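Local coordinates for protein levansucrase (Bacillus megaterium, PDB 3OM4) that belongs to the levansucrase/invertase family and folds as a single-chain five-bladed beta-propeller of the beta-fructosidase clan, at residues W117-K125 against N186-Y196; S32-F40 against T438-L446. The protein carries 1 engineered substitution. All coordinates share one frame; numbering follows the deposited sequence.

Interaction 1: residues W117-K125 against N186-Y196; sequences WKNAGRVFK and NTLKVDGVEDY
Strands 118-122 and 187-194 run nearly parallel, their axes 8° apart in direction and 6.5 Å apart at the closest, as end strands of two arms of one large, curled sheet in a beta-propeller; strand 118-122 pairs with strand 101-108, strand 187-194 with strand 170-184. No backbone hydrogen bond passes directly between them. A water joins them instead, donating to A120 O and accepting from V190 N at 3.0 Å. Beside it V190 turns its side chain toward the other strand, and its CG1 lies 3.6 Å from V123 O. At one end K118, its chain bent at chi3, brings NZ to 2.9 Å from N186 O, with the donor standing 49° out of the carbonyl plane. The opposite end is aromatic. F124 and Y196 come from opposite directions into an offset stack, centroids 4.5 Å apart and planes at 19°. F124 CE1 sits over one face of the Y196 ring, toward its rim, while the Y196 hydroxyl, hydrogen-bonded to Y160 OH, lies over one face of the F124 ring. V123 CG1 covers the other F124 face at its centre, so this ring is sandwiched. V193 completes the patch by setting CG1 3.7 Å from F124 CE1.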
loop_
_atom_site.group_PDB
_atom_site.type_symbol
_atom_site.label_atom_id
_atom_site.label_comp_id
_atom_site.label_asym_id
_atom_site.label_seq_id
_atom_site.Cartn_x
_atom_site.Cartn_y
_atom_site.Cartn_z
ATOM N N TRP A 117 -20.798 2.671 -9.999
ATOM C CA TRP A 117 -20.147 3.268 -8.838
ATOM C C TRP A 117 -20.611 4.700 -8.653
ATOM O O TRP A 117 -20.327 5.564 -9.483
ATOM C CB TRP A 117 -18.626 3.222 -8.979
ATOM C CG TRP A 117 -18.069 1.859 -8.778
ATOM C CD1 TRP A 117 -17.687 0.982 -9.748
ATOM C CD2 TRP A 117 -17.840 1.204 -7.527
ATOM N NE1 TRP A 117 -17.230 -0.182 -9.181
ATOM C CE2 TRP A 117 -17.313 -0.074 -7.817
ATOM C CE3 TRP A 117 -18.028 1.572 -6.187
ATOM C CZ2 TRP A 117 -16.966 -0.986 -6.818
ATOM C CZ3 TRP A 117 -17.689 0.659 -5.191
ATOM C CH2 TRP A 117 -17.166 -0.606 -5.516
ATOM N N LYS A 118 -21.346 4.933 -7.570
ATOM C CA LYS A 118 -21.781 6.274 -7.202
ATOM C C LYS A 118 -20.770 6.893 -6.241
ATOM O O LYS A 118 -19.993 6.181 -5.603
ATOM C CB LYS A 118 -23.174 6.237 -6.571
ATOM C CG LYS A 118 -24.281 5.812 -7.535
ATOM C CD LYS A 118 -25.650 5.796 -6.861
ATOM C CE LYS A 118 -26.253 7.192 -6.780
ATOM N NZ LYS A 118 -27.672 7.155 -6.324
ATOM N N ASN A 119 -20.789 8.219 -6.148
ATOM C CA ASN A 119 -19.829 8.969 -5.346
ATOM C C ASN A 119 -20.520 9.698 -4.196
ATOM O O ASN A 119 -21.357 10.573 -4.421
ATOM C CB ASN A 119 -19.083 9.960 -6.248
ATOM C CG ASN A 119 -17.975 10.718 -5.528
ATOM O OD1 ASN A 119 -17.664 10.458 -4.366
ATOM N ND2 ASN A 119 -17.368 11.663 -6.232
ATOM N N ALA A 120 -20.165 9.325 -2.968
ATOM C CA ALA A 120 -20.724 9.959 -1.774
ATOM C C ALA A 120 -19.943 11.215 -1.373
ATOM O O ALA A 120 -20.290 11.887 -0.402
ATOM C CB ALA A 120 -20.789 8.961 -0.619
ATOM N N GLY A 121 -18.893 11.526 -2.132
ATOM C CA GLY A 121 -18.070 12.707 -1.883
ATOM C C GLY A 121 -16.901 12.420 -0.963
ATOM O O GLY A 121 -16.588 11.259 -0.683
ATOM N N ARG A 122 -16.254 13.486 -0.494
ATOM C CA ARG A 122 -15.127 13.365 0.430
ATOM C C ARG A 122 -15.572 12.855 1.794
ATOM O O ARG A 122 -16.626 13.247 2.296
ATOM C CB ARG A 122 -14.421 14.709 0.599
ATOM C CG ARG A 122 -13.460 15.069 -0.519
ATOM C CD ARG A 122 -12.741 16.372 -0.207
ATOM N NE ARG A 122 -12.007 16.289 1.057
ATOM C CZ ARG A 122 -11.406 17.313 1.656
ATOM N NH1 ARG A 122 -11.439 18.526 1.117
ATOM N NH2 ARG A 122 -10.769 17.120 2.804
ATOM N N VAL A 123 -14.759 11.981 2.385
ATOM C CA VAL A 123 -14.993 11.477 3.740
ATOM C C VAL A 123 -14.931 12.624 4.751
ATOM O O VAL A 123 -15.765 12.713 5.661
ATOM C CB VAL A 123 -13.964 10.374 4.120
ATOM C CG1 VAL A 123 -13.989 10.080 5.614
ATOM C CG2 VAL A 123 -14.227 9.103 3.329
ATOM N N PHE A 124 -13.949 13.504 4.566
ATOM C CA PHE A 124 -13.701 14.616 5.476
ATOM C C PHE A 124 -14.001 15.960 4.829
ATOM O O PHE A 124 -13.762 16.153 3.637
ATOM C CB PHE A 124 -12.235 14.619 5.926
ATOM C CG PHE A 124 -11.807 13.363 6.627
ATOM C CD1 PHE A 124 -12.159 13.134 7.953
ATOM C CD2 PHE A 124 -11.032 12.414 5.967
ATOM C CE1 PHE A 124 -11.759 11.972 8.606
ATOM C CE2 PHE A 124 -10.624 11.250 6.614
ATOM C CZ PHE A 124 -10.990 11.029 7.936
ATOM N N LYS A 125 -14.522 16.888 5.626
ATOM C CA LYS A 125 -14.555 18.295 5.238
ATOM C C LYS A 125 -13.196 18.895 5.583
ATOM O O LYS A 125 -12.483 18.363 6.436
ATOM C CB LYS A 125 -15.665 19.038 5.986
ATOM C CG LYS A 125 -17.084 18.606 5.614
ATOM C CD LYS A 125 -18.142 19.299 6.477
ATOM C CE LYS A 125 -18.275 18.664 7.862
ATOM N NZ LYS A 125 -18.880 17.296 7.813
ATOM N N ASN A 186 -31.551 4.306 -2.896
ATOM C CA ASN A 186 -30.416 4.134 -3.811
ATOM C C ASN A 186 -29.198 5.029 -3.535
ATOM O O ASN A 186 -28.277 5.096 -4.355
ATOM C CB ASN A 186 -30.875 4.274 -5.272
ATOM C CG ASN A 186 -31.445 5.651 -5.582
ATOM O OD1 ASN A 186 -30.723 6.651 -5.594
ATOM N ND2 ASN A 186 -32.745 5.705 -5.853
ATOM N N THR A 187 -29.192 5.698 -2.384
ATOM C CA THR A 187 -28.123 6.639 -2.041
ATOM C C THR A 187 -27.529 6.366 -0.656
ATOM O O THR A 187 -28.250 6.053 0.294
ATOM C CB THR A 187 -28.619 8.109 -2.112
ATOM O OG1 THR A 187 -29.324 8.324 -3.340
ATOM C CG2 THR A 187 -27.454 9.099 -2.032
ATOM N N LEU A 188 -26.205 6.468 -0.568
ATOM C CA LEU A 188 -25.498 6.516 0.706
ATOM C C LEU A 188 -24.946 7.922 0.898
ATOM O O LEU A 188 -24.511 8.561 -0.060
ATOM C CB LEU A 188 -24.350 5.505 0.738
ATOM C CG LEU A 188 -24.637 4.013 0.920
ATOM C CD1 LEU A 188 -23.340 3.235 0.802
ATOM C CD2 LEU A 188 -25.302 3.715 2.261
ATOM N N LYS A 189 -24.964 8.395 2.140
ATOM C CA LYS A 189 -24.477 9.729 2.465
ATOM C C LYS A 189 -23.437 9.658 3.578
ATOM O O LYS A 189 -23.599 8.902 4.535
ATOM C CB LYS A 189 -25.644 10.622 2.902
ATOM C CG LYS A 189 -25.258 12.057 3.259
ATOM C CD LYS A 189 -26.401 12.776 3.956
ATOM C CE LYS A 189 -25.976 14.156 4.433
ATOM N NZ LYS A 189 -27.097 14.881 5.093
ATOM N N VAL A 190 -22.368 10.436 3.439
ATOM C CA VAL A 190 -21.447 10.660 4.545
ATOM C C VAL A 190 -22.017 11.801 5.384
ATOM O O VAL A 190 -22.103 12.941 4.922
ATOM C CB VAL A 190 -20.012 10.987 4.062
ATOM C CG1 VAL A 190 -19.127 11.401 5.237
ATOM C CG2 VAL A 190 -19.406 9.787 3.340
ATOM N N ASP A 191 -22.429 11.475 6.606
ATOM C CA ASP A 191 -22.992 12.457 7.531
ATOM C C ASP A 191 -21.900 13.315 8.154
ATOM O O ASP A 191 -22.066 14.523 8.337
ATOM C CB ASP A 191 -23.771 11.753 8.639
ATOM C CG ASP A 191 -24.932 10.933 8.116
ATOM O OD1 ASP A 191 -25.310 11.088 6.931
ATOM O OD2 ASP A 191 -25.475 10.136 8.903
ATOM N N GLY A 192 -20.783 12.671 8.477
ATOM C CA GLY A 192 -19.659 13.321 9.133
ATOM C C GLY A 192 -18.755 12.277 9.750
ATOM O O GLY A 192 -18.928 11.075 9.518
ATOM N N VAL A 193 -17.785 12.731 10.536
ATOM C CA VAL A 193 -16.853 11.818 11.191
ATOM C C VAL A 193 -16.835 12.012 12.706
ATOM O O VAL A 193 -17.226 13.065 13.212
ATOM C CB VAL A 193 -15.409 11.922 10.606
ATOM C CG1 VAL A 193 -15.395 11.543 9.123
ATOM C CG2 VAL A 193 -14.824 13.320 10.813
ATOM N N GLU A 194 -16.411 10.971 13.419
ATOM C CA GLU A 194 -16.180 11.048 14.860
ATOM C C GLU A 194 -15.056 10.096 15.252
ATOM O O GLU A 194 -14.578 9.327 14.415
ATOM C CB GLU A 194 -17.462 10.756 15.653
ATOM C CG GLU A 194 -17.938 9.308 15.615
ATOM C CD GLU A 194 -19.211 9.108 16.412
ATOM O OE1 GLU A 194 -20.263 9.627 15.985
ATOM O OE2 GLU A 194 -19.157 8.437 17.466
ATOM N N ASP A 195 -14.640 10.152 16.520
ATOM C CA ASP A 195 -13.489 9.385 17.013
ATOM C C ASP A 195 -12.297 9.567 16.066
ATOM O O ASP A 195 -11.581 8.618 15.735
ATOM C CB ASP A 195 -13.854 7.903 17.195
ATOM C CG ASP A 195 -12.878 7.159 18.098
ATOM O OD1 ASP A 195 -12.357 7.766 19.059
ATOM O OD2 ASP A 195 -12.646 5.956 17.852
ATOM N N TYR A 196 -12.115 10.811 15.631
ATOM C CA TYR A 196 -11.107 11.192 14.652
ATOM C C TYR A 196 -9.819 11.526 15.402
ATOM O O TYR A 196 -9.756 12.526 16.120
ATOM C CB TYR A 196 -11.640 12.392 13.854
ATOM C CG TYR A 196 -10.847 12.847 12.640
ATOM C CD1 TYR A 196 -9.873 12.041 12.052
ATOM C CD2 TYR A 196 -11.116 14.085 12.054
ATOM C CE1 TYR A 196 -9.164 12.471 10.933
ATOM C CE2 TYR A 196 -10.417 14.524 10.937
ATOM C CZ TYR A 196 -9.444 13.711 10.379
ATOM O OH TYR A 196 -8.753 14.145 9.271
HETATM O O HOH W 1 -22.538 12.145 1.024
#

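Interaction 2: residues S32-F40 against T438-L446; sequences SDQFKVPAF and TSVVKDRVL
Q34 grips strand 438-441 twice, once through its backbone and once through its side chain, and so fastens the irregular segment 32-40 to the outermost strand of a four-stranded antiparallel propeller blade. This end is the tight one. With CG anti to the backbone N (chi1 -177°) and the chain extended beyond it, the amide reaches T438 O, where NE2 donates at 2.8 Å, nearly along the C=O axis and within 6° of the Q34 amide plane. Q34 O in turn accepts from V440 N at 3.0 Å in a fairly straight bond (166° at the hydrogen), and takes a second hydrogen from a water that T438 OG1 binds; N374 also bonds that hydroxyl. An ST turn, S32 OG accepting from Q34 N, shapes the chain just before. V440 fits into the bend of 32-40, its CG2 3.5 Å from K36 O, while its CG1 meets the P38 ring head-on, 3.8 Å from CG. Toward the exposed V445 the contact thins to van der Waals touches without a hydrogen bond across. There V445 CG2 approaches P38 CB at 3.9 Å, and its CG1 lies in the plane of the F40 ring, at the edge, 4.0 Å from CD1.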
loop_
_atom_site.group_PDB
_atom_site.type_symbol
_atom_site.label_atom_id
_atom_site.label_comp_id
_atom_site.label_asym_id
_atom_site.label_seq_id
_atom_site.Cartn_x
_atom_site.Cartn_y
_atom_site.Cartn_z
ATOM N N SER A 32 7.156 -13.955 -17.710
ATOM C CA SER A 32 6.247 -15.082 -17.803
ATOM C C SER A 32 4.840 -14.597 -17.498
ATOM O O SER A 32 4.652 -13.699 -16.671
ATOM C CB SER A 32 6.653 -16.170 -16.810
ATOM O OG SER A 32 5.600 -17.092 -16.596
ATOM N N ASP A 33 3.854 -15.195 -18.161
ATOM C CA ASP A 33 2.457 -14.853 -17.910
ATOM C C ASP A 33 1.976 -15.346 -16.538
ATOM O O ASP A 33 0.840 -15.071 -16.133
ATOM C CB ASP A 33 1.554 -15.340 -19.055
ATOM C CG ASP A 33 1.665 -14.467 -20.309
ATOM O OD1 ASP A 33 2.323 -13.405 -20.264
ATOM O OD2 ASP A 33 1.083 -14.839 -21.351
ATOM N N GLN A 34 2.849 -16.052 -15.816
ATOM C CA GLN A 34 2.589 -16.381 -14.413
ATOM C C GLN A 34 2.578 -15.121 -13.542
ATOM O O GLN A 34 1.853 -15.063 -12.545
ATOM C CB GLN A 34 3.613 -17.391 -13.871
ATOM C CG GLN A 34 3.345 -17.821 -12.420
ATOM C CD GLN A 34 4.392 -18.766 -11.847
ATOM O OE1 GLN A 34 5.265 -19.263 -12.557
ATOM N NE2 GLN A 34 4.304 -19.014 -10.544
ATOM N N PHE A 35 3.364 -14.117 -13.933
ATOM C CA PHE A 35 3.566 -12.912 -13.112
ATOM C C PHE A 35 3.133 -11.600 -13.766
ATOM O O PHE A 35 2.854 -10.619 -13.069
ATOM C CB PHE A 35 5.038 -12.787 -12.709
ATOM C CG PHE A 35 5.640 -14.066 -12.214
ATOM C CD1 PHE A 35 5.279 -14.586 -10.975
ATOM C CD2 PHE A 35 6.571 -14.749 -12.984
ATOM C CE1 PHE A 35 5.836 -15.776 -10.513
ATOM C CE2 PHE A 35 7.138 -15.937 -12.530
ATOM C CZ PHE A 35 6.770 -16.449 -11.292
ATOM N N LYS A 36 3.117 -11.576 -15.096
ATOM C CA LYS A 36 2.779 -10.368 -15.848
ATOM C C LYS A 36 1.350 -9.923 -15.565
ATOM O O LYS A 36 0.418 -10.725 -15.637
ATOM C CB LYS A 36 2.955 -10.610 -17.351
ATOM C CG LYS A 36 2.830 -9.353 -18.209
ATOM C CD LYS A 36 2.533 -9.685 -19.670
ATOM C CE LYS A 36 1.057 -10.017 -19.877
ATOM N NZ LYS A 36 0.723 -10.268 -21.306
ATOM N N VAL A 37 1.191 -8.645 -15.232
ATOM C CA VAL A 37 -0.129 -8.034 -15.127
ATOM C C VAL A 37 -0.806 -8.205 -16.494
ATOM O O VAL A 37 -0.197 -7.893 -17.517
ATOM C CB VAL A 37 -0.018 -6.530 -14.755
ATOM C CG1 VAL A 37 -1.365 -5.827 -14.863
ATOM C CG2 VAL A 37 0.556 -6.364 -13.347
ATOM N N PRO A 38 -2.049 -8.728 -16.521
ATOM C CA PRO A 38 -2.736 -8.919 -17.802
ATOM C C PRO A 38 -2.733 -7.670 -18.679
ATOM O O PRO A 38 -2.832 -6.550 -18.170
ATOM C CB PRO A 38 -4.170 -9.242 -17.381
ATOM C CG PRO A 38 -4.030 -9.889 -16.062
ATOM C CD PRO A 38 -2.848 -9.239 -15.392
ATOM N N ALA A 39 -2.606 -7.872 -19.989
ATOM C CA ALA A 39 -2.800 -6.796 -20.954
ATOM C C ALA A 39 -4.260 -6.368 -20.899
ATOM O O ALA A 39 -5.161 -7.213 -20.873
ATOM C CB ALA A 39 -2.433 -7.255 -22.357
ATOM N N PHE A 40 -4.489 -5.060 -20.862
ATOM C CA PHE A 40 -5.847 -4.535 -20.775
ATOM C C PHE A 40 -6.332 -3.965 -22.105
ATOM O O PHE A 40 -5.544 -3.431 -22.885
ATOM C CB PHE A 40 -5.950 -3.499 -19.652
ATOM C CG PHE A 40 -5.632 -4.053 -18.288
ATOM C CD1 PHE A 40 -6.456 -5.010 -17.703
ATOM C CD2 PHE A 40 -4.510 -3.620 -17.591
ATOM C CE1 PHE A 40 -6.167 -5.530 -16.442
ATOM C CE2 PHE A 40 -4.214 -4.128 -16.325
ATOM C CZ PHE A 40 -5.043 -5.085 -15.749
ATOM N N THR A 438 2.104 -18.634 -6.523
ATOM C CA THR A 438 1.003 -17.830 -7.054
ATOM C C THR A 438 1.056 -17.807 -8.576
ATOM O O THR A 438 2.107 -18.062 -9.167
ATOM C CB THR A 438 1.020 -16.366 -6.524
ATOM O OG1 THR A 438 2.051 -15.621 -7.180
ATOM C CG2 THR A 438 1.239 -16.319 -5.014
ATOM N N SER A 439 -0.075 -17.504 -9.207
ATOM C CA SER A 439 -0.119 -17.319 -10.653
ATOM C C SER A 439 -1.283 -16.442 -11.079
ATOM O O SER A 439 -2.384 -16.556 -10.542
ATOM C CB SER A 439 -0.211 -18.660 -11.386
ATOM O OG SER A 439 -0.327 -18.447 -12.786
ATOM N N VAL A 440 -1.023 -15.581 -12.058
ATOM C CA VAL A 440 -2.071 -14.790 -12.695
ATOM C C VAL A 440 -3.015 -15.752 -13.408
ATOM O O VAL A 440 -2.573 -16.629 -14.158
ATOM C CB VAL A 440 -1.487 -13.761 -13.692
ATOM C CG1 VAL A 440 -2.596 -13.073 -14.481
ATOM C CG2 VAL A 440 -0.643 -12.726 -12.958
ATOM N N VAL A 441 -4.310 -15.600 -13.155
ATOM C CA VAL A 441 -5.300 -16.473 -13.777
ATOM C C VAL A 441 -5.504 -16.103 -15.241
ATOM O O VAL A 441 -5.815 -14.956 -15.584
ATOM C CB VAL A 441 -6.634 -16.518 -12.993
ATOM C CG1 VAL A 441 -7.648 -17.431 -13.687
ATOM C CG2 VAL A 441 -6.386 -17.005 -11.572
ATOM N N LYS A 442 -5.282 -17.111 -16.081
ATOM C CA LYS A 442 -5.411 -17.064 -17.531
ATOM C C LYS A 442 -6.740 -16.472 -18.006
ATOM O O LYS A 442 -7.809 -16.971 -17.650
ATOM C CB LYS A 442 -5.279 -18.496 -18.051
ATOM C CG LYS A 442 -4.873 -18.660 -19.498
ATOM C CD LYS A 442 -5.111 -20.107 -19.947
ATOM C CE LYS A 442 -3.904 -21.027 -19.717
ATOM N NZ LYS A 442 -3.434 -21.138 -18.299
ATOM N N ASP A 443 -6.649 -15.405 -18.800
ATOM C CA ASP A 443 -7.795 -14.797 -19.502
ATOM C C ASP A 443 -9.055 -14.543 -18.663
ATOM O O ASP A 443 -10.173 -14.819 -19.108
ATOM C CB ASP A 443 -8.152 -15.611 -20.755
ATOM C CG ASP A 443 -7.080 -15.542 -21.829
ATOM O OD1 ASP A 443 -6.641 -14.423 -22.175
ATOM O OD2 ASP A 443 -6.685 -16.613 -22.338
ATOM N N ARG A 444 -8.874 -14.019 -17.454
ATOM C CA ARG A 444 -10.012 -13.601 -16.638
ATOM C C ARG A 444 -9.871 -12.174 -16.109
ATOM O O ARG A 444 -9.686 -11.939 -14.909
ATOM C CB ARG A 444 -10.331 -14.616 -15.533
ATOM C CG ARG A 444 -11.391 -15.630 -15.968
ATOM C CD ARG A 444 -11.774 -16.613 -14.858
ATOM N NE ARG A 444 -12.621 -16.070 -13.786
ATOM C CZ ARG A 444 -13.568 -15.136 -13.912
ATOM N NH1 ARG A 444 -13.852 -14.585 -15.085
ATOM N NH2 ARG A 444 -14.250 -14.755 -12.838
ATOM N N VAL A 445 -9.956 -11.232 -17.045
ATOM C CA VAL A 445 -9.977 -9.809 -16.737
ATOM C C VAL A 445 -11.414 -9.405 -16.406
ATOM O O VAL A 445 -12.341 -9.637 -17.192
ATOM C CB VAL A 445 -9.416 -8.965 -17.909
ATOM C CG1 VAL A 445 -9.568 -7.483 -17.635
ATOM C CG2 VAL A 445 -7.951 -9.307 -18.164
ATOM N N LEU A 446 -11.583 -8.810 -15.231
ATOM C CA LEU A 446 -12.899 -8.452 -14.714
ATOM C C LEU A 446 -13.245 -7.010 -15.073
ATOM O O LEU A 446 -12.520 -6.366 -15.835
ATOM C CB LEU A 446 -12.941 -8.673 -13.195
ATOM C CG LEU A 446 -12.419 -10.023 -12.677
ATOM C CD1 LEU A 446 -12.232 -10.004 -11.162
ATOM C CD2 LEU A 446 -13.317 -11.182 -13.100
HETATM O O HOH W 2 1.573 -14.477 -9.707
#

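In the fold
Two ways of fastening a propeller's outer strands appear here. Interaction 1 joins the end strands of two arms of one large, curled sheet, which are not paired with each other and lie 61 residues apart in sequence at their closest ends; interaction 2 ties an N-terminal loop to a strand near the C-terminus across 398 residues, so that the whole of interaction 1 falls within the chain it spans. The contacts are separate: their centres lie 34 Å apart and their nearest atoms about 10 Å, without touching. Both are peripheral, 22 and 20 Å respectively from the centre of the chain, yet interaction 1 is partly buried whereas interaction 2 is a surface contact.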